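Long-range contact in amyloid-like protein 1 (Homo sapiens, PDB 3PMR), which probably binds heparin and acts in cell adhesion, its E2 domain forming dimers in the manner of the amyloid precursor protein: residues B[26-37]-B[88-99]. Residues are numbered along the deposited sequence; the frame is centred on the assembly and turned at random.
Sequences EHEGFLRAKMDL and ERQRLVETHATR. With PO4 (phosphate ion), chain E.
F30 and H96 mark where helices 26-37 and 88-99 run closest in backbone, CA to CA 6.7 Å; the segments are antiparallel at 178°, their axes 10.8 Å apart. The two rings lie face to face, centroids 3.9 Å apart and planes 6° from parallel, and H96 CB also sits over the F30 ring. E26 holds the imidazole in place: its OE2 accepts the N-H of H96 ND1 on its anti lone pair, in the ring plane, at 2.6 Å and 176°. The chain of E26 bends at chi2, and its other oxygen, OE1, meets R99 NH1 in a salt bridge at 3.1 Å, the guanidinium standing nearly perpendicular to the carboxylate. L92 CG lies against F30 CE1 (3.5 Å), CD1 against A33 CB and CD2 against K34 CA and CB. L37 packs its methyls on E88, whose OE1 is salt-bridged to R41. The extended K34 lays CE over one face of the R89 guanidinium; phosphate O1 sits at the guanidinium edge, 2.8 Å from R89 NH2, and a water joins K34 NZ to the same ion. Helices 26-56 and 64-119 thus pair as an antiparallel coiled-coil-like hairpin of the E2 domain, while the phosphate, probably from the crystallisation liquor, also bonds Q152 and H153 of the second subunit, at the subunit interface.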
ATOM      1  N   GLU B  26     -13.375  -5.359  -7.963  1.00 42.91           N
ATOM      2  CA  GLU B  26     -12.195  -6.133  -7.602  1.00 36.87           C
ATOM      3  C   GLU B  26     -11.363  -5.346  -6.598  1.00 37.04           C
ATOM      4  O   GLU B  26     -10.872  -5.897  -5.613  1.00 40.20           O
ATOM      5  CB  GLU B  26     -11.368  -6.425  -8.856  1.00 38.22           C
ATOM      6  CG  GLU B  26      -9.926  -6.903  -8.610  1.00 38.90           C
ATOM      7  CD  GLU B  26      -9.834  -8.085  -7.649  1.00 46.68           C
ATOM      8  OE1 GLU B  26     -10.836  -8.826  -7.509  1.00 33.25           O
ATOM      9  OE2 GLU B  26      -8.748  -8.281  -7.047  1.00 34.85           O
ATOM     10  N   HIS B  27     -11.228  -4.051  -6.853  1.00 30.49           N
ATOM     11  CA  HIS B  27     -10.456  -3.177  -5.985  1.00 39.61           C
ATOM     12  C   HIS B  27     -10.999  -3.131  -4.561  1.00 37.14           C
ATOM     13  O   HIS B  27     -10.265  -3.395  -3.617  1.00 39.01           O
ATOM     14  CB  HIS B  27     -10.402  -1.760  -6.559  1.00 45.84           C
ATOM     15  CG  HIS B  27      -9.584  -0.810  -5.737  1.00 62.35           C
ATOM     16  ND1 HIS B  27      -8.254  -1.028  -5.451  1.00 66.77           N
ATOM     17  CD2 HIS B  27      -9.914   0.355  -5.130  1.00 63.17           C
ATOM     18  CE1 HIS B  27      -7.797  -0.039  -4.702  1.00 69.22           C
ATOM     19  NE2 HIS B  27      -8.786   0.813  -4.493  1.00 72.32           N
ATOM     20  N   GLU B  28     -12.270  -2.796  -4.384  1.00 34.51           N
ATOM     21  CA  GLU B  28     -12.792  -2.742  -3.028  1.00 40.97           C
ATOM     22  C   GLU B  28     -12.799  -4.143  -2.398  1.00 37.05           C
ATOM     23  O   GLU B  28     -12.476  -4.289  -1.218  1.00 41.18           O
ATOM     24  CB  GLU B  28     -14.201  -2.147  -3.016  1.00 30.51           C
ATOM     25  N   GLY B  29     -13.125  -5.172  -3.185  1.00 34.22           N
ATOM     26  CA  GLY B  29     -13.115  -6.535  -2.668  1.00 28.07           C
ATOM     27  C   GLY B  29     -11.733  -6.876  -2.124  1.00 29.50           C
ATOM     28  O   GLY B  29     -11.594  -7.461  -1.049  1.00 30.00           O
ATOM     29  N   PHE B  30     -10.701  -6.486  -2.864  1.00 32.61           N
ATOM     30  CA  PHE B  30      -9.309  -6.717  -2.476  1.00 30.82           C
ATOM     31  C   PHE B  30      -8.954  -6.009  -1.164  1.00 27.16           C
ATOM     32  O   PHE B  30      -8.386  -6.611  -0.253  1.00 30.74           O
ATOM     33  CB  PHE B  30      -8.381  -6.220  -3.590  1.00 25.03           C
ATOM     34  CG  PHE B  30      -6.916  -6.234  -3.231  1.00 32.83           C
ATOM     35  CD1 PHE B  30      -6.256  -7.428  -2.982  1.00 33.04           C
ATOM     36  CD2 PHE B  30      -6.199  -5.047  -3.153  1.00 29.35           C
ATOM     37  CE1 PHE B  30      -4.898  -7.447  -2.680  1.00 35.02           C
ATOM     38  CE2 PHE B  30      -4.832  -5.055  -2.850  1.00 49.32           C
ATOM     39  CZ  PHE B  30      -4.187  -6.259  -2.607  1.00 33.98           C
ATOM     40  N   LEU B  31      -9.278  -4.723  -1.077  1.00 30.67           N
ATOM     41  CA  LEU B  31      -8.989  -3.950   0.128  1.00 36.50           C
ATOM     42  C   LEU B  31      -9.689  -4.560   1.328  1.00 32.00           C
ATOM     43  O   LEU B  31      -9.104  -4.722   2.392  1.00 32.14           O
ATOM     44  CB  LEU B  31      -9.453  -2.507  -0.050  1.00 38.02           C
ATOM     45  CG  LEU B  31      -8.519  -1.606  -0.848  1.00 50.82           C
ATOM     46  CD1 LEU B  31      -9.287  -0.390  -1.321  1.00 60.33           C
ATOM     47  CD2 LEU B  31      -7.338  -1.195   0.013  1.00 62.78           C
ATOM     48  N   ARG B  32     -10.944  -4.895   1.148  1.00 30.06           N
ATOM     49  CA  ARG B  32     -11.755  -5.501   2.161  1.00 33.81           C
ATOM     50  C   ARG B  32     -11.143  -6.789   2.679  1.00 32.99           C
ATOM     51  O   ARG B  32     -11.051  -6.988   3.857  1.00 31.80           O
ATOM     52  CB  ARG B  32     -13.148  -5.761   1.636  1.00 29.18           C
ATOM     53  CG  ARG B  32     -14.170  -5.864   2.660  1.00 29.47           C
ATOM     54  N   ALA B  33     -10.711  -7.629   1.765  1.00 29.88           N
ATOM     55  CA  ALA B  33     -10.087  -8.883   2.134  1.00 29.37           C
ATOM     56  C   ALA B  33      -8.784  -8.607   2.893  1.00 36.54           C
ATOM     57  O   ALA B  33      -8.480  -9.246   3.907  1.00 31.67           O
ATOM     58  CB  ALA B  33      -9.800  -9.698   0.883  1.00 23.39           C
ATOM     59  N   LYS B  34      -8.020  -7.645   2.397  1.00 28.86           N
ATOM     60  CA  LYS B  34      -6.755  -7.293   3.018  1.00 27.59           C
ATOM     61  C   LYS B  34      -6.958  -6.787   4.458  1.00 34.40           C
ATOM     62  O   LYS B  34      -6.194  -7.142   5.355  1.00 27.36           O
ATOM     63  CB  LYS B  34      -6.048  -6.245   2.153  1.00 25.81           C
ATOM     64  CG  LYS B  34      -4.650  -5.888   2.594  1.00 31.32           C
ATOM     65  CD  LYS B  34      -3.953  -4.994   1.559  1.00 43.44           C
ATOM     66  CE  LYS B  34      -2.685  -4.372   2.147  1.00 66.69           C
ATOM     67  NZ  LYS B  34      -1.936  -3.500   1.192  1.00 58.14           N
ATOM     68  N   MET B  35      -7.996  -5.985   4.686  1.00 31.69           N
ATOM     69  CA  MET B  35      -8.261  -5.459   6.029  1.00 28.16           C
ATOM     70  C   MET B  35      -8.754  -6.573   6.958  1.00 34.53           C
ATOM     71  O   MET B  35      -8.356  -6.639   8.120  1.00 29.51           O
ATOM     72  CB  MET B  35      -9.283  -4.310   5.965  1.00 26.01           C
ATOM     73  CG  MET B  35      -9.569  -3.623   7.316  1.00 42.57           C
ATOM     74  SD  MET B  35      -8.076  -3.077   8.241  1.00 47.34           S
ATOM     75  CE  MET B  35      -7.467  -1.675   7.185  1.00 46.14           C
ATOM     76  N   ASP B  36      -9.611  -7.451   6.447  1.00 28.11           N
ATOM     77  CA  ASP B  36     -10.104  -8.573   7.245  1.00 32.17           C
ATOM     78  C   ASP B  36      -8.936  -9.422   7.749  1.00 32.79           C
ATOM     79  O   ASP B  36      -8.897  -9.802   8.918  1.00 32.69           O
ATOM     80  CB  ASP B  36     -11.036  -9.472   6.431  1.00 35.11           C
ATOM     81  CG  ASP B  36     -12.399  -8.839   6.180  1.00 59.18           C
ATOM     82  OD1 ASP B  36     -12.913  -8.135   7.080  1.00 65.57           O
ATOM     83  OD2 ASP B  36     -12.967  -9.063   5.089  1.00 64.30           O
ATOM     84  N   LEU B  37      -7.990  -9.722   6.870  1.00 27.11           N
ATOM     85  CA  LEU B  37      -6.840 -10.537   7.252  1.00 24.92           C
ATOM     86  C   LEU B  37      -5.881  -9.802   8.181  1.00 27.83           C
ATOM     87  O   LEU B  37      -5.217 -10.426   9.014  1.00 32.21           O
ATOM     88  CB  LEU B  37      -6.086 -11.010   6.011  1.00 21.64           C
ATOM     89  CG  LEU B  37      -6.842 -12.011   5.129  1.00 37.89           C
ATOM     90  CD1 LEU B  37      -5.966 -12.411   3.947  1.00 35.67           C
ATOM     91  CD2 LEU B  37      -7.218 -13.236   5.949  1.00 32.17           C
ATOM     92  N   GLU B  88       0.025 -15.886   3.177  1.00 25.25           N
ATOM     93  CA  GLU B  88      -1.321 -15.386   2.950  1.00 29.05           C
ATOM     94  C   GLU B  88      -1.317 -14.083   2.133  1.00 27.31           C
ATOM     95  O   GLU B  88      -2.110 -13.922   1.204  1.00 28.69           O
ATOM     96  CB  GLU B  88      -1.977 -15.171   4.310  1.00 35.94           C
ATOM     97  CG  GLU B  88      -3.400 -14.679   4.326  1.00 42.20           C
ATOM     98  CD  GLU B  88      -3.945 -14.649   5.757  1.00 58.79           C
ATOM     99  OE1 GLU B  88      -3.341 -13.965   6.616  1.00 40.30           O
ATOM    100  OE2 GLU B  88      -4.968 -15.320   6.023  1.00 49.56           O
ATOM    101  N   ARG B  89      -0.435 -13.150   2.471  1.00 25.41           N
ATOM    102  CA  ARG B  89      -0.381 -11.892   1.725  1.00 24.82           C
ATOM    103  C   ARG B  89       0.041 -12.154   0.288  1.00 24.79           C
ATOM    104  O   ARG B  89      -0.447 -11.528  -0.641  1.00 27.55           O
ATOM    105  CB  ARG B  89       0.627 -10.931   2.355  1.00 32.58           C
ATOM    106  CG  ARG B  89       0.854  -9.636   1.548  1.00 30.17           C
ATOM    107  CD  ARG B  89      -0.447  -8.847   1.371  1.00 27.01           C
ATOM    108  NE  ARG B  89      -1.025  -8.419   2.645  1.00 29.38           N
ATOM    109  CZ  ARG B  89      -0.642  -7.343   3.336  1.00 40.80           C
ATOM    110  NH1 ARG B  89       0.333  -6.560   2.881  1.00 29.39           N
ATOM    111  NH2 ARG B  89      -1.241  -7.047   4.482  1.00 23.56           N
ATOM    112  N   GLN B  90       0.966 -13.087   0.128  1.00 23.25           N
ATOM    113  CA  GLN B  90       1.502 -13.439  -1.173  1.00 34.23           C
ATOM    114  C   GLN B  90       0.382 -13.975  -2.055  1.00 34.33           C
ATOM    115  O   GLN B  90       0.318 -13.679  -3.246  1.00 30.79           O
ATOM    116  CB  GLN B  90       2.593 -14.487  -0.997  1.00 35.12           C
ATOM    117  CG  GLN B  90       3.547 -14.607  -2.153  1.00 49.01           C
ATOM    118  CD  GLN B  90       4.724 -15.503  -1.823  1.00 84.15           C
ATOM    119  OE1 GLN B  90       5.422 -15.286  -0.827  1.00 89.73           O
ATOM    120  NE2 GLN B  90       4.954 -16.513  -2.657  1.00 77.73           N
ATOM    121  N   ARG B  91      -0.509 -14.754  -1.452  1.00 25.67           N
ATOM    122  CA  ARG B  91      -1.625 -15.324  -2.173  1.00 28.05           C
ATOM    123  C   ARG B  91      -2.642 -14.238  -2.545  1.00 32.52           C
ATOM    124  O   ARG B  91      -3.198 -14.245  -3.643  1.00 27.54           O
ATOM    125  CB  ARG B  91      -2.297 -16.400  -1.322  1.00 33.59           C
ATOM    126  CG  ARG B  91      -3.341 -17.193  -2.070  1.00 34.69           C
ATOM    127  CD  ARG B  91      -4.224 -17.963  -1.122  1.00 43.00           C
ATOM    128  NE  ARG B  91      -5.338 -18.589  -1.823  1.00 49.80           N
ATOM    129  CZ  ARG B  91      -6.417 -19.075  -1.218  1.00 56.50           C
ATOM    130  NH1 ARG B  91      -6.523 -19.007   0.104  1.00 47.97           N
ATOM    131  NH2 ARG B  91      -7.394 -19.619  -1.933  1.00 48.11           N
ATOM    132  N   LEU B  92      -2.876 -13.307  -1.627  1.00 22.92           N
ATOM    133  CA  LEU B  92      -3.815 -12.221  -1.863  1.00 27.92           C
ATOM    134  C   LEU B  92      -3.309 -11.295  -2.978  1.00 32.16           C
ATOM    135  O   LEU B  92      -4.070 -10.878  -3.854  1.00 25.50           O
ATOM    136  CB  LEU B  92      -4.014 -11.406  -0.580  1.00 26.42           C
ATOM    137  CG  LEU B  92      -5.090 -10.322  -0.614  1.00 35.92           C
ATOM    138  CD1 LEU B  92      -6.470 -10.964  -0.635  1.00 36.03           C
ATOM    139  CD2 LEU B  92      -4.944  -9.445   0.615  1.00 36.02           C
ATOM    140  N   VAL B  93      -2.023 -10.984  -2.933  1.00 25.40           N
ATOM    141  CA  VAL B  93      -1.406 -10.114  -3.924  1.00 32.73           C
ATOM    142  C   VAL B  93      -1.433 -10.744  -5.324  1.00 38.77           C
ATOM    143  O   VAL B  93      -1.741 -10.071  -6.304  1.00 33.75           O
ATOM    144  CB  VAL B  93       0.057  -9.794  -3.522  1.00 27.73           C
ATOM    145  CG1 VAL B  93       0.827  -9.230  -4.698  1.00 38.86           C
ATOM    146  CG2 VAL B  93       0.060  -8.800  -2.368  1.00 35.07           C
ATOM    147  N   GLU B  94      -1.122 -12.032  -5.411  1.00 34.21           N
ATOM    148  CA  GLU B  94      -1.121 -12.712  -6.699  1.00 34.99           C
ATOM    149  C   GLU B  94      -2.517 -12.770  -7.310  1.00 33.07           C
ATOM    150  O   GLU B  94      -2.695 -12.532  -8.504  1.00 34.14           O
ATOM    151  CB  GLU B  94      -0.564 -14.128  -6.561  1.00 33.34           C
ATOM    152  CG  GLU B  94      -0.427 -14.853  -7.895  1.00 48.42           C
ATOM    153  N   THR B  95      -3.507 -13.096  -6.487  1.00 34.82           N
ATOM    154  CA  THR B  95      -4.881 -13.173  -6.955  1.00 29.09           C
ATOM    155  C   THR B  95      -5.329 -11.830  -7.532  1.00 34.42           C
ATOM    156  O   THR B  95      -5.939 -11.771  -8.602  1.00 29.48           O
ATOM    157  CB  THR B  95      -5.820 -13.572  -5.811  1.00 32.53           C
ATOM    158  OG1 THR B  95      -5.493 -14.895  -5.378  1.00 46.02           O
ATOM    159  CG2 THR B  95      -7.266 -13.533  -6.257  1.00 32.21           C
ATOM    160  N   HIS B  96      -5.022 -10.752  -6.816  1.00 28.46           N
ATOM    161  CA  HIS B  96      -5.389  -9.414  -7.261  1.00 21.31           C
ATOM    162  C   HIS B  96      -4.633  -8.988  -8.519  1.00 25.73           C
ATOM    163  O   HIS B  96      -5.232  -8.454  -9.446  1.00 29.00           O
ATOM    164  CB  HIS B  96      -5.133  -8.399  -6.150  1.00 22.07           C
ATOM    165  CG  HIS B  96      -5.504  -6.995  -6.514  1.00 21.33           C
ATOM    166  ND1 HIS B  96      -6.791  -6.622  -6.840  1.00 34.63           N
ATOM    167  CD2 HIS B  96      -4.761  -5.864  -6.569  1.00 27.34           C
ATOM    168  CE1 HIS B  96      -6.828  -5.322  -7.074  1.00 30.62           C
ATOM    169  NE2 HIS B  96      -5.609  -4.838  -6.915  1.00 30.80           N
ATOM    170  N   ALA B  97      -3.322  -9.212  -8.558  1.00 30.05           N
ATOM    171  CA  ALA B  97      -2.549  -8.820  -9.729  1.00 37.31           C
ATOM    172  C   ALA B  97      -3.062  -9.549 -10.969  1.00 42.87           C
ATOM    173  O   ALA B  97      -3.192  -8.949 -12.036  1.00 38.50           O
ATOM    174  CB  ALA B  97      -1.057  -9.110  -9.516  1.00 32.26           C
ATOM    175  N   THR B  98      -3.346 -10.839 -10.825  1.00 30.87           N
ATOM    176  CA  THR B  98      -3.855 -11.644 -11.931  1.00 37.59           C
ATOM    177  C   THR B  98      -5.167 -11.111 -12.500  1.00 31.91           C
ATOM    178  O   THR B  98      -5.352 -11.099 -13.711  1.00 42.78           O
ATOM    179  CB  THR B  98      -4.083 -13.109 -11.500  1.00 33.99           C
ATOM    180  OG1 THR B  98      -2.821 -13.733 -11.259  1.00 46.18           O
ATOM    181  CG2 THR B  98      -4.813 -13.884 -12.585  1.00 48.48           C
ATOM    182  N   ARG B  99      -6.071 -10.680 -11.625  1.00 28.96           N
ATOM    183  CA  ARG B  99      -7.367 -10.151 -12.041  1.00 28.36           C
ATOM    184  C   ARG B  99      -7.275  -8.765 -12.661  1.00 26.23           C
ATOM    185  O   ARG B  99      -8.018  -8.437 -13.577  1.00 26.16           O
ATOM    186  CB  ARG B  99      -8.325 -10.112 -10.857  1.00 25.89           C
ATOM    187  CG  ARG B  99      -8.740 -11.497 -10.367  1.00 38.92           C
ATOM    188  CD  ARG B  99      -9.637 -11.375  -9.140  1.00 38.86           C
ATOM    189  NE  ARG B  99      -9.994 -12.678  -8.582  1.00 32.67           N
ATOM    190  CZ  ARG B  99     -10.616 -12.843  -7.418  1.00 34.35           C
ATOM    191  NH1 ARG B  99     -10.950 -11.783  -6.680  1.00 26.58           N
ATOM    192  NH2 ARG B  99     -10.911 -14.067  -6.994  1.00 25.98           N
TER
HETATM  193  P   PO4 E   1      -0.991  -3.932   6.297  1.00 42.78           P
HETATM  194  O1  PO4 E   1       0.020  -4.790   5.627  1.00 36.07           O
HETATM  195  O2  PO4 E   1      -1.090  -2.628   5.584  1.00 43.41           O
HETATM  196  O3  PO4 E   1      -2.311  -4.617   6.271  1.00 40.57           O
HETATM  197  O4  PO4 E   1      -0.586  -3.688   7.706  1.00 40.47           O
HETATM  198  O   HOH W   1      -3.584  -8.354   5.246  1.00 20.71           O
HETATM  199  O   HOH W   2       0.433  -3.260   2.797  1.00 37.99           O